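Local coordinates for protein nitrite oxidoreductase subunit A (Kuenenia stuttgartiensis, PDB 7B04) that belongs to the molybdopterin oxidoreductase family and carries a molybdenum atom, two MD1 ligands and an iron/sulfur cluster, at residues D94-S99 and A106-N111; K138-W143 and Y159-R164; V521-G526 and Y543-L548. All coordinates share one frame; numbering follows the deposited sequence.

Contact 1. Residues D94-S99 and A106-N111; sequences DHQNYS and ATRNWN
His95 sets its imidazole against Trp110 and Asn111, which meet its face and its edge, and the three groups illustrate how a loop with no more than a short 3-10 turn can still be built precisely. With CG anti to the carbonyl carbon (chi1 -64°), the ring reaches across so that ND1 donates to Asn111 OD1 at 2.7 Å. This acceptor lies close to the imidazole plane, and the N-H in turn arrives in the carbonyl plane of the amide, although ring and amide planes are turned 58° apart. The side chains of Trp110 and His95 cross, yet their rings are near parallel and so offset that they barely overlap: Trp110 CB sits 3.4 Å from His95 CG, while Trp110 O stands over the rim of one imidazole face, the opposite face being approached by Asp94 OD1. On the far edge, His95 NE2 is hydrogen-bonded to Arg113. Both segments belong to the long connection between strand 85-91 and helix 116-119, and within it Ala106 N donates to Tyr98 O at 2.8 Å. Beside that bond, Ala106 CB packs 3.3 Å from His95 O. Gln96 lays its amide over one face of the Arg108 guanidinium, the two planes being only 18° apart, with Gln96 CB 3.4 Å from Arg108 CG. Gln96 NE2 is hydrogen-bonded to Tyr93 O, whereas Arg108 NE turns to Met347 O of Nitrite oxidoreductase subunit B.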
loop_
_atom_site.group_PDB
_atom_site.type_symbol
_atom_site.label_atom_id
_atom_site.label_comp_id
_atom_site.label_asym_id
_atom_site.label_seq_id
_atom_site.Cartn_x
_atom_site.Cartn_y
_atom_site.Cartn_z
ATOM N N ASP B 94 -5.498 -6.626 -19.863
ATOM C CA ASP B 94 -6.437 -7.577 -20.438
ATOM C C ASP B 94 -7.900 -7.159 -20.378
ATOM O O ASP B 94 -8.756 -7.918 -20.847
ATOM C CB ASP B 94 -6.298 -8.920 -19.716
ATOM C CG ASP B 94 -6.438 -8.773 -18.210
ATOM O OD1 ASP B 94 -6.460 -7.620 -17.724
ATOM O OD2 ASP B 94 -6.524 -9.803 -17.511
ATOM N N HIS B 95 -8.216 -5.989 -19.826
ATOM C CA HIS B 95 -9.612 -5.653 -19.572
ATOM C C HIS B 95 -10.405 -5.471 -20.859
ATOM O O HIS B 95 -11.612 -5.741 -20.879
ATOM C CB HIS B 95 -9.693 -4.411 -18.694
ATOM C CG HIS B 95 -9.104 -4.613 -17.334
ATOM N ND1 HIS B 95 -7.783 -4.345 -17.049
ATOM C CD2 HIS B 95 -9.650 -5.078 -16.186
ATOM C CE1 HIS B 95 -7.543 -4.626 -15.781
ATOM N NE2 HIS B 95 -8.659 -5.076 -15.235
ATOM N N GLN B 96 -9.759 -4.992 -21.926
ATOM C CA GLN B 96 -10.407 -4.928 -23.232
ATOM C C GLN B 96 -11.040 -6.259 -23.620
ATOM O O GLN B 96 -12.077 -6.284 -24.293
ATOM C CB GLN B 96 -9.398 -4.494 -24.297
ATOM C CG GLN B 96 -8.236 -5.454 -24.508
ATOM C CD GLN B 96 -7.066 -5.170 -23.587
ATOM O OE1 GLN B 96 -7.205 -4.482 -22.574
ATOM N NE2 GLN B 96 -5.901 -5.699 -23.937
ATOM N N ASN B 97 -10.430 -7.370 -23.212
ATOM C CA ASN B 97 -10.863 -8.694 -23.628
ATOM C C ASN B 97 -11.963 -9.278 -22.752
ATOM O O ASN B 97 -12.538 -10.309 -23.119
ATOM C CB ASN B 97 -9.668 -9.649 -23.647
ATOM C CG ASN B 97 -8.589 -9.212 -24.622
ATOM O OD1 ASN B 97 -8.886 -8.753 -25.724
ATOM N ND2 ASN B 97 -7.331 -9.350 -24.218
ATOM N N TYR B 98 -12.283 -8.653 -21.620
ATOM C CA TYR B 98 -13.317 -9.207 -20.754
ATOM C C TYR B 98 -14.692 -9.044 -21.401
ATOM O O TYR B 98 -15.010 -7.987 -21.952
ATOM C CB TYR B 98 -13.302 -8.519 -19.386
ATOM C CG TYR B 98 -12.053 -8.737 -18.556
ATOM C CD1 TYR B 98 -11.040 -9.591 -18.980
ATOM C CD2 TYR B 98 -11.892 -8.089 -17.339
ATOM C CE1 TYR B 98 -9.901 -9.782 -18.218
ATOM C CE2 TYR B 98 -10.763 -8.275 -16.570
ATOM C CZ TYR B 98 -9.771 -9.123 -17.011
ATOM O OH TYR B 98 -8.647 -9.307 -16.241
ATOM N N SER B 99 -15.520 -10.098 -21.322
ATOM C CA SER B 99 -16.840 -10.124 -21.954
ATOM C C SER B 99 -17.738 -11.108 -21.201
ATOM O O SER B 99 -17.256 -11.874 -20.359
ATOM C CB SER B 99 -16.714 -10.471 -23.439
ATOM O OG SER B 99 -16.321 -11.820 -23.598
ATOM N N ALA B 106 -15.893 -5.318 -21.939
ATOM C CA ALA B 106 -15.372 -4.232 -21.130
ATOM C C ALA B 106 -14.486 -3.344 -22.004
ATOM O O ALA B 106 -14.358 -3.549 -23.213
ATOM C CB ALA B 106 -14.610 -4.778 -19.924
ATOM N N THR B 107 -13.870 -2.338 -21.393
ATOM C CA THR B 107 -13.059 -1.354 -22.100
ATOM C C THR B 107 -11.597 -1.467 -21.683
ATOM O O THR B 107 -11.255 -2.129 -20.700
ATOM C CB THR B 107 -13.571 0.067 -21.837
ATOM O OG1 THR B 107 -13.190 0.477 -20.517
ATOM C CG2 THR B 107 -15.081 0.108 -21.953
ATOM N N ARG B 108 -10.723 -0.806 -22.451
ATOM C CA ARG B 108 -9.337 -0.666 -22.021
ATOM C C ARG B 108 -9.177 0.372 -20.923
ATOM O O ARG B 108 -8.084 0.484 -20.357
ATOM C CB ARG B 108 -8.424 -0.274 -23.189
ATOM C CG ARG B 108 -8.375 -1.248 -24.342
ATOM C CD ARG B 108 -7.310 -0.849 -25.357
ATOM N NE ARG B 108 -5.989 -1.384 -25.040
ATOM C CZ ARG B 108 -5.441 -2.426 -25.656
ATOM N NH1 ARG B 108 -6.102 -3.048 -26.623
ATOM N NH2 ARG B 108 -4.233 -2.849 -25.308
ATOM N N ASN B 109 -10.238 1.112 -20.589
ATOM C CA ASN B 109 -10.149 2.143 -19.564
ATOM C C ASN B 109 -10.037 1.560 -18.165
ATOM O O ASN B 109 -9.815 2.314 -17.212
ATOM C CB ASN B 109 -11.362 3.067 -19.632
ATOM C CG ASN B 109 -11.407 3.896 -20.901
ATOM O OD1 ASN B 109 -10.375 4.182 -21.509
ATOM N ND2 ASN B 109 -12.606 4.287 -21.309
ATOM N N TRP B 110 -10.102 0.246 -18.048
ATOM C CA TRP B 110 -10.049 -0.426 -16.729
ATOM C C TRP B 110 -8.599 -0.723 -16.354
ATOM O O TRP B 110 -8.343 -1.023 -15.221
ATOM C CB TRP B 110 -10.856 -1.722 -16.819
ATOM C CG TRP B 110 -12.312 -1.653 -16.481
ATOM C CD1 TRP B 110 -13.338 -1.531 -17.354
ATOM C CD2 TRP B 110 -12.922 -1.790 -15.188
ATOM N NE1 TRP B 110 -14.534 -1.547 -16.702
ATOM C CE2 TRP B 110 -14.308 -1.700 -15.371
ATOM C CE3 TRP B 110 -12.436 -1.965 -13.894
ATOM C CZ2 TRP B 110 -15.206 -1.769 -14.320
ATOM C CZ3 TRP B 110 -13.321 -2.010 -12.852
ATOM C CH2 TRP B 110 -14.687 -1.919 -13.064
ATOM N N ASN B 111 -7.692 -0.568 -17.308
ATOM C CA ASN B 111 -6.248 -0.889 -17.209
ATOM C C ASN B 111 -5.523 0.125 -16.329
ATOM O O ASN B 111 -6.037 1.211 -16.174
ATOM C CB ASN B 111 -5.617 -0.878 -18.600
ATOM C CG ASN B 111 -5.912 -2.098 -19.434
ATOM O OD1 ASN B 111 -6.598 -2.992 -19.008
ATOM N ND2 ASN B 111 -5.403 -2.147 -20.635
#

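Contact 2. Residues K138-W143 and Y159-R164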
loop_
_atom_site.group_PDB
_atom_site.type_symbol
_atom_site.label_atom_id
_atom_site.label_comp_id
_atom_site.label_asym_id
_atom_site.label_seq_id
_atom_site.Cartn_x
_atom_site.Cartn_y
_atom_site.Cartn_z
ATOM N N LYS B 138 2.367 -27.884 21.666
ATOM C CA LYS B 138 2.813 -28.952 22.556
ATOM C C LYS B 138 1.828 -29.176 23.697
ATOM O O LYS B 138 1.480 -30.319 24.015
ATOM C CB LYS B 138 4.205 -28.633 23.103
ATOM C CG LYS B 138 4.791 -29.739 23.968
ATOM C CD LYS B 138 6.146 -29.350 24.538
ATOM C CE LYS B 138 6.783 -30.516 25.278
ATOM N NZ LYS B 138 5.992 -30.914 26.477
ATOM N N GLY B 139 1.357 -28.097 24.321
ATOM C CA GLY B 139 0.441 -28.258 25.438
ATOM C C GLY B 139 -0.962 -28.683 25.059
ATOM O O GLY B 139 -1.772 -28.933 25.957
ATOM N N TRP B 140 -1.259 -28.815 23.770
ATOM C CA TRP B 140 -2.535 -29.374 23.346
ATOM C C TRP B 140 -2.395 -30.828 22.937
ATOM O O TRP B 140 -3.261 -31.649 23.258
ATOM C CB TRP B 140 -3.127 -28.573 22.182
ATOM C CG TRP B 140 -4.580 -28.869 21.949
ATOM C CD1 TRP B 140 -5.647 -28.170 22.434
ATOM C CD2 TRP B 140 -5.125 -29.958 21.192
ATOM N NE1 TRP B 140 -6.822 -28.749 22.015
ATOM C CE2 TRP B 140 -6.529 -29.849 21.253
ATOM C CE3 TRP B 140 -4.563 -31.012 20.463
ATOM C CZ2 TRP B 140 -7.377 -30.751 20.614
ATOM C CZ3 TRP B 140 -5.406 -31.908 19.833
ATOM C CH2 TRP B 140 -6.797 -31.772 19.910
ATOM N N LYS B 141 -1.313 -31.156 22.230
ATOM C CA LYS B 141 -0.996 -32.552 21.964
ATOM C C LYS B 141 -0.783 -33.301 23.273
ATOM O O LYS B 141 -1.167 -34.470 23.400
ATOM C CB LYS B 141 0.241 -32.633 21.072
ATOM C CG LYS B 141 0.698 -34.033 20.723
ATOM C CD LYS B 141 1.909 -33.969 19.806
ATOM C CE LYS B 141 2.240 -35.328 19.220
ATOM N NZ LYS B 141 2.606 -36.312 20.273
ATOM N N ARG B 142 -0.164 -32.640 24.256
ATOM C CA ARG B 142 -0.027 -33.221 25.589
ATOM C C ARG B 142 -1.393 -33.500 26.203
ATOM O O ARG B 142 -1.630 -34.577 26.764
ATOM C CB ARG B 142 0.781 -32.280 26.484
ATOM C CG ARG B 142 1.655 -32.974 27.517
ATOM C CD ARG B 142 2.316 -31.972 28.459
ATOM N NE ARG B 142 2.065 -30.583 28.074
ATOM C CZ ARG B 142 2.963 -29.607 28.176
ATOM N NH1 ARG B 142 4.174 -29.864 28.648
ATOM N NH2 ARG B 142 2.651 -28.372 27.805
ATOM N N TRP B 143 -2.306 -32.531 26.104
ATOM C CA TRP B 143 -3.653 -32.707 26.635
ATOM C C TRP B 143 -4.396 -33.818 25.902
ATOM O O TRP B 143 -5.133 -34.596 26.520
ATOM C CB TRP B 143 -4.406 -31.379 26.541
ATOM C CG TRP B 143 -5.823 -31.418 27.003
ATOM C CD1 TRP B 143 -6.273 -31.755 28.242
ATOM C CD2 TRP B 143 -6.981 -31.080 26.233
ATOM N NE1 TRP B 143 -7.643 -31.662 28.291
ATOM C CE2 TRP B 143 -8.101 -31.248 27.068
ATOM C CE3 TRP B 143 -7.181 -30.657 24.915
ATOM C CZ2 TRP B 143 -9.402 -31.009 26.631
ATOM C CZ3 TRP B 143 -8.471 -30.420 24.483
ATOM C CH2 TRP B 143 -9.565 -30.595 25.337
ATOM N N TYR B 159 -1.517 -27.537 30.851
ATOM C CA TYR B 159 -1.446 -27.656 29.403
ATOM C C TYR B 159 -1.365 -26.302 28.708
ATOM O O TYR B 159 -1.453 -26.240 27.477
ATOM C CB TYR B 159 -2.645 -28.454 28.890
ATOM C CG TYR B 159 -2.737 -29.845 29.480
ATOM C CD1 TYR B 159 -1.847 -30.841 29.102
ATOM C CD2 TYR B 159 -3.707 -30.159 30.424
ATOM C CE1 TYR B 159 -1.923 -32.112 29.642
ATOM C CE2 TYR B 159 -3.791 -31.428 30.970
ATOM C CZ TYR B 159 -2.898 -32.400 30.574
ATOM O OH TYR B 159 -2.977 -33.663 31.113
ATOM N N MET B 160 -1.221 -25.221 29.476
ATOM C CA MET B 160 -0.880 -23.901 28.946
ATOM C C MET B 160 -1.967 -23.361 28.017
ATOM O O MET B 160 -1.695 -22.905 26.907
ATOM C CB MET B 160 0.479 -23.927 28.243
ATOM C CG MET B 160 1.649 -24.215 29.166
ATOM S SD MET B 160 3.228 -24.220 28.298
ATOM C CE MET B 160 4.337 -24.725 29.609
ATOM N N PHE B 161 -3.215 -23.410 28.485
ATOM C CA PHE B 161 -4.279 -22.731 27.755
ATOM C C PHE B 161 -4.352 -21.258 28.132
ATOM O O PHE B 161 -4.725 -20.425 27.298
ATOM C CB PHE B 161 -5.634 -23.396 28.011
ATOM C CG PHE B 161 -5.803 -24.736 27.341
ATOM C CD1 PHE B 161 -4.716 -25.436 26.849
ATOM C CD2 PHE B 161 -7.063 -25.285 27.189
ATOM C CE1 PHE B 161 -4.882 -26.666 26.238
ATOM C CE2 PHE B 161 -7.230 -26.508 26.569
ATOM C CZ PHE B 161 -6.141 -27.199 26.095
ATOM N N ASP B 162 -3.995 -20.924 29.373
ATOM C CA ASP B 162 -3.947 -19.528 29.790
ATOM C C ASP B 162 -2.721 -18.818 29.233
ATOM O O ASP B 162 -2.783 -17.619 28.937
ATOM C CB ASP B 162 -3.964 -19.428 31.316
ATOM C CG ASP B 162 -2.789 -20.138 31.964
ATOM O OD1 ASP B 162 -2.112 -20.932 31.277
ATOM O OD2 ASP B 162 -2.538 -19.892 33.161
ATOM N N ASN B 163 -1.607 -19.533 29.092
ATOM C CA ASN B 163 -0.373 -18.998 28.525
ATOM C C ASN B 163 -0.031 -19.827 27.289
ATOM O O ASN B 163 0.746 -20.782 27.364
ATOM C CB ASN B 163 0.756 -19.024 29.559
ATOM C CG ASN B 163 1.976 -18.241 29.115
ATOM O OD1 ASN B 163 2.001 -17.672 28.023
ATOM N ND2 ASN B 163 2.997 -18.208 29.963
ATOM N N ARG B 164 -0.615 -19.455 26.151
ATOM C CA ARG B 164 -0.335 -20.115 24.882
ATOM C C ARG B 164 0.806 -19.467 24.113
ATOM O O ARG B 164 1.218 -20.005 23.079
ATOM C CB ARG B 164 -1.581 -20.119 23.989
ATOM C CG ARG B 164 -2.632 -21.161 24.325
ATOM C CD ARG B 164 -3.657 -21.237 23.199
ATOM N NE ARG B 164 -4.660 -22.278 23.405
ATOM C CZ ARG B 164 -5.876 -22.055 23.895
ATOM N NH1 ARG B 164 -6.242 -20.827 24.232
ATOM N NH2 ARG B 164 -6.728 -23.062 24.046
#
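Tyr159 lies against the helix segment 138-143, its ring face over the backbone of Trp143 with Arg142 alongside, and Phe161 brings its CZ up against both tryptophans. The tight side is this aromatic cluster. Trp143 CB points at one face of the tyrosine ring, 3.8 Å from its centroid, a CH-pi contact. The edge of Phe161 meets the six-membered ring of Trp143 in a T-shaped arrangement, planes at 80°, with Phe161 CZ 3.8 Å from Trp143 CE3. CZ is equally close to Trp140 CD1, but those two rings are nearly parallel and slid apart. Trp143 presents its indole to both partners because CG is anti to the backbone N (chi1 178°). Gly139 lets the chain of Tyr159 come close, Gly139 CA lying 3.4 Å from Tyr159 O. Met160, with positive phi, is the C-prime residue of the Schellman motif ending helix 153-158. The looser side holds the partly exposed Met160 and Arg142. Polar groups of the cluster are satisfied outside it: Tyr159 OH by Asp146, Trp143 NE1 by Pro149 O and Trp140 NE1 by Glu675 O. Cohesion therefore rests mainly on ring packing, with a CA-H...O contact at Gly139, the segments sharing no conventional hydrogen bond.

Contact 3. Residues V521-G526 and Y543-L548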
loop_
_atom_site.group_PDB
_atom_site.type_symbol
_atom_site.label_atom_id
_atom_site.label_comp_id
_atom_site.label_asym_id
_atom_site.label_seq_id
_atom_site.Cartn_x
_atom_site.Cartn_y
_atom_site.Cartn_z
ATOM N N VAL B 521 -25.467 13.331 -8.478
ATOM C CA VAL B 521 -24.775 13.543 -7.215
ATOM C C VAL B 521 -24.619 12.175 -6.565
ATOM O O VAL B 521 -25.578 11.390 -6.529
ATOM C CB VAL B 521 -25.549 14.509 -6.300
ATOM C CG1 VAL B 521 -25.052 14.422 -4.857
ATOM C CG2 VAL B 521 -25.456 15.931 -6.826
ATOM N N ALA B 522 -23.420 11.886 -6.065
ATOM C CA ALA B 522 -23.163 10.618 -5.402
ATOM C C ALA B 522 -22.429 10.867 -4.096
ATOM O O ALA B 522 -21.469 11.644 -4.047
ATOM C CB ALA B 522 -22.336 9.678 -6.287
ATOM N N ILE B 523 -22.905 10.217 -3.037
ATOM C CA ILE B 523 -22.286 10.271 -1.721
ATOM C C ILE B 523 -21.627 8.925 -1.478
ATOM O O ILE B 523 -22.291 7.881 -1.534
ATOM C CB ILE B 523 -23.304 10.595 -0.618
ATOM C CG1 ILE B 523 -24.010 11.912 -0.925
ATOM C CG2 ILE B 523 -22.609 10.670 0.726
ATOM C CD1 ILE B 523 -25.218 12.180 -0.061
ATOM N N HIS B 524 -20.329 8.944 -1.210
ATOM C CA HIS B 524 -19.567 7.733 -0.960
ATOM C C HIS B 524 -18.994 7.771 0.444
ATOM O O HIS B 524 -18.499 8.808 0.903
ATOM C CB HIS B 524 -18.458 7.554 -1.991
ATOM C CG HIS B 524 -18.971 7.196 -3.350
ATOM N ND1 HIS B 524 -19.109 5.896 -3.780
ATOM C CD2 HIS B 524 -19.436 7.972 -4.354
ATOM C CE1 HIS B 524 -19.599 5.888 -5.006
ATOM N NE2 HIS B 524 -19.806 7.137 -5.379
ATOM N N TYR B 525 -19.062 6.625 1.115
ATOM C CA TYR B 525 -18.615 6.514 2.491
ATOM C C TYR B 525 -18.061 5.126 2.735
ATOM O O TYR B 525 -18.195 4.221 1.910
ATOM C CB TYR B 525 -19.742 6.783 3.486
ATOM C CG TYR B 525 -21.101 6.255 3.115
ATOM C CD1 TYR B 525 -21.927 6.969 2.262
ATOM C CD2 TYR B 525 -21.584 5.071 3.660
ATOM C CE1 TYR B 525 -23.172 6.507 1.934
ATOM C CE2 TYR B 525 -22.844 4.602 3.337
ATOM C CZ TYR B 525 -23.629 5.324 2.475
ATOM O OH TYR B 525 -24.875 4.855 2.157
ATOM N N GLY B 526 -17.441 4.974 3.885
ATOM C CA GLY B 526 -16.845 3.712 4.279
ATOM C C GLY B 526 -16.774 3.617 5.774
ATOM O O GLY B 526 -17.606 4.180 6.492
ATOM N N TYR B 543 -28.640 9.152 3.011
ATOM C CA TYR B 543 -29.620 9.130 1.931
ATOM C C TYR B 543 -30.513 10.362 1.895
ATOM O O TYR B 543 -31.122 10.631 0.853
ATOM C CB TYR B 543 -30.515 7.885 2.017
ATOM C CG TYR B 543 -29.930 6.623 1.410
ATOM C CD1 TYR B 543 -28.606 6.267 1.629
ATOM C CD2 TYR B 543 -30.702 5.792 0.604
ATOM C CE1 TYR B 543 -28.072 5.114 1.075
ATOM C CE2 TYR B 543 -30.175 4.641 0.043
ATOM C CZ TYR B 543 -28.857 4.309 0.280
ATOM O OH TYR B 543 -28.320 3.170 -0.270
ATOM N N LEU B 544 -30.609 11.110 2.995
ATOM C CA LEU B 544 -31.539 12.238 3.048
ATOM C C LEU B 544 -31.311 13.257 1.939
ATOM O O LEU B 544 -32.281 13.589 1.234
ATOM C CB LEU B 544 -31.476 12.890 4.434
ATOM C CG LEU B 544 -32.120 12.115 5.581
ATOM C CD1 LEU B 544 -31.795 12.773 6.907
ATOM C CD2 LEU B 544 -33.622 12.023 5.382
ATOM N N PRO B 545 -30.103 13.791 1.718
ATOM C CA PRO B 545 -29.942 14.760 0.622
ATOM C C PRO B 545 -30.090 14.137 -0.753
ATOM O O PRO B 545 -30.413 14.854 -1.707
ATOM C CB PRO B 545 -28.526 15.309 0.837
ATOM C CG PRO B 545 -27.812 14.219 1.533
ATOM C CD PRO B 545 -28.826 13.559 2.422
ATOM N N VAL B 546 -29.880 12.825 -0.881
ATOM C CA VAL B 546 -29.955 12.171 -2.181
ATOM C C VAL B 546 -31.346 11.619 -2.481
ATOM O O VAL B 546 -31.681 11.421 -3.659
ATOM C CB VAL B 546 -28.890 11.060 -2.269
ATOM C CG1 VAL B 546 -29.356 9.794 -1.575
ATOM C CG2 VAL B 546 -28.534 10.769 -3.705
ATOM N N MET B 547 -32.169 11.374 -1.457
ATOM C CA MET B 547 -33.556 10.991 -1.698
ATOM C C MET B 547 -34.358 12.162 -2.248
ATOM O O MET B 547 -35.240 11.980 -3.093
ATOM C CB MET B 547 -34.201 10.483 -0.408
ATOM C CG MET B 547 -33.738 9.116 0.050
ATOM S SD MET B 547 -34.726 8.525 1.437
ATOM C CE MET B 547 -34.079 9.526 2.770
ATOM N N LEU B 548 -34.063 13.370 -1.771
ATOM C CA LEU B 548 -34.834 14.547 -2.142
ATOM C C LEU B 548 -34.449 15.087 -3.513
ATOM O O LEU B 548 -35.283 15.697 -4.190
ATOM C CB LEU B 548 -34.669 15.626 -1.075
ATOM C CG LEU B 548 -35.150 15.197 0.311
ATOM C CD1 LEU B 548 -34.792 16.232 1.368
ATOM C CD2 LEU B 548 -36.648 14.939 0.292
#
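A parallel five-stranded sheet within the molybdopterin oxidoreductase region has strand 521-525 as an inner member, between strands 301-304 and 558-561, and the helix 544-548 packs on one of its faces. The short segments run nearly antiparallel, at 159°, with their axes 9.2 Å apart. Val521, Ile523 and Tyr525 all point toward the helix, as every second residue of a strand should on one face of a sheet. Ile523 carries the apolar part. Its CG1 stands anti to the carbonyl carbon (chi1 -57°) and the chain extends from there, bringing CD1 to 3.7 Å from Pro545 CG; the two side chains cross at about a right angle. The same methyl comes within 4.4 Å of Val546 CB, and Val546 CG2 faces the backbone at Val521 O, 4.1 Å away. Two residues beyond Ile523, the hydroxyl of Tyr525 comes in at the edge of the Tyr543 ring, in its plane, with Tyr525 OH 3.4 Å from Tyr543 CE1. That hydroxyl is hydrogen-bonded to both His280 NE2 and Ser559 OG, which tether it beside the ring edge. Gly526, next along the chain, touches a bound MD1. Apolar contact thus joins helix to sheet, while the buried polar end of Tyr525 is hydrogen-bonded to other parts of the chain rather than to the helix.

How the contacts relate
Taken together, the three contacts show how differently parts of one large subunit stand to its bound ligands. In contact 1 the side chain of His95 is about 9 Å from the iron/sulfur cluster, and this contact also meets subunit B. Contact 3 borders an MD1: the side chain of Tyr525 is about 7 Å from it and about 13 Å from the molybdenum atom. The nearest atoms of contacts 1 and 3 are about 12 Å apart. Contact 2 is remote, its centre about 53 Å from that of contact 1 and about 52 Å from that of contact 3, with contacts 2 and 3 on opposite sides of the chain's centre.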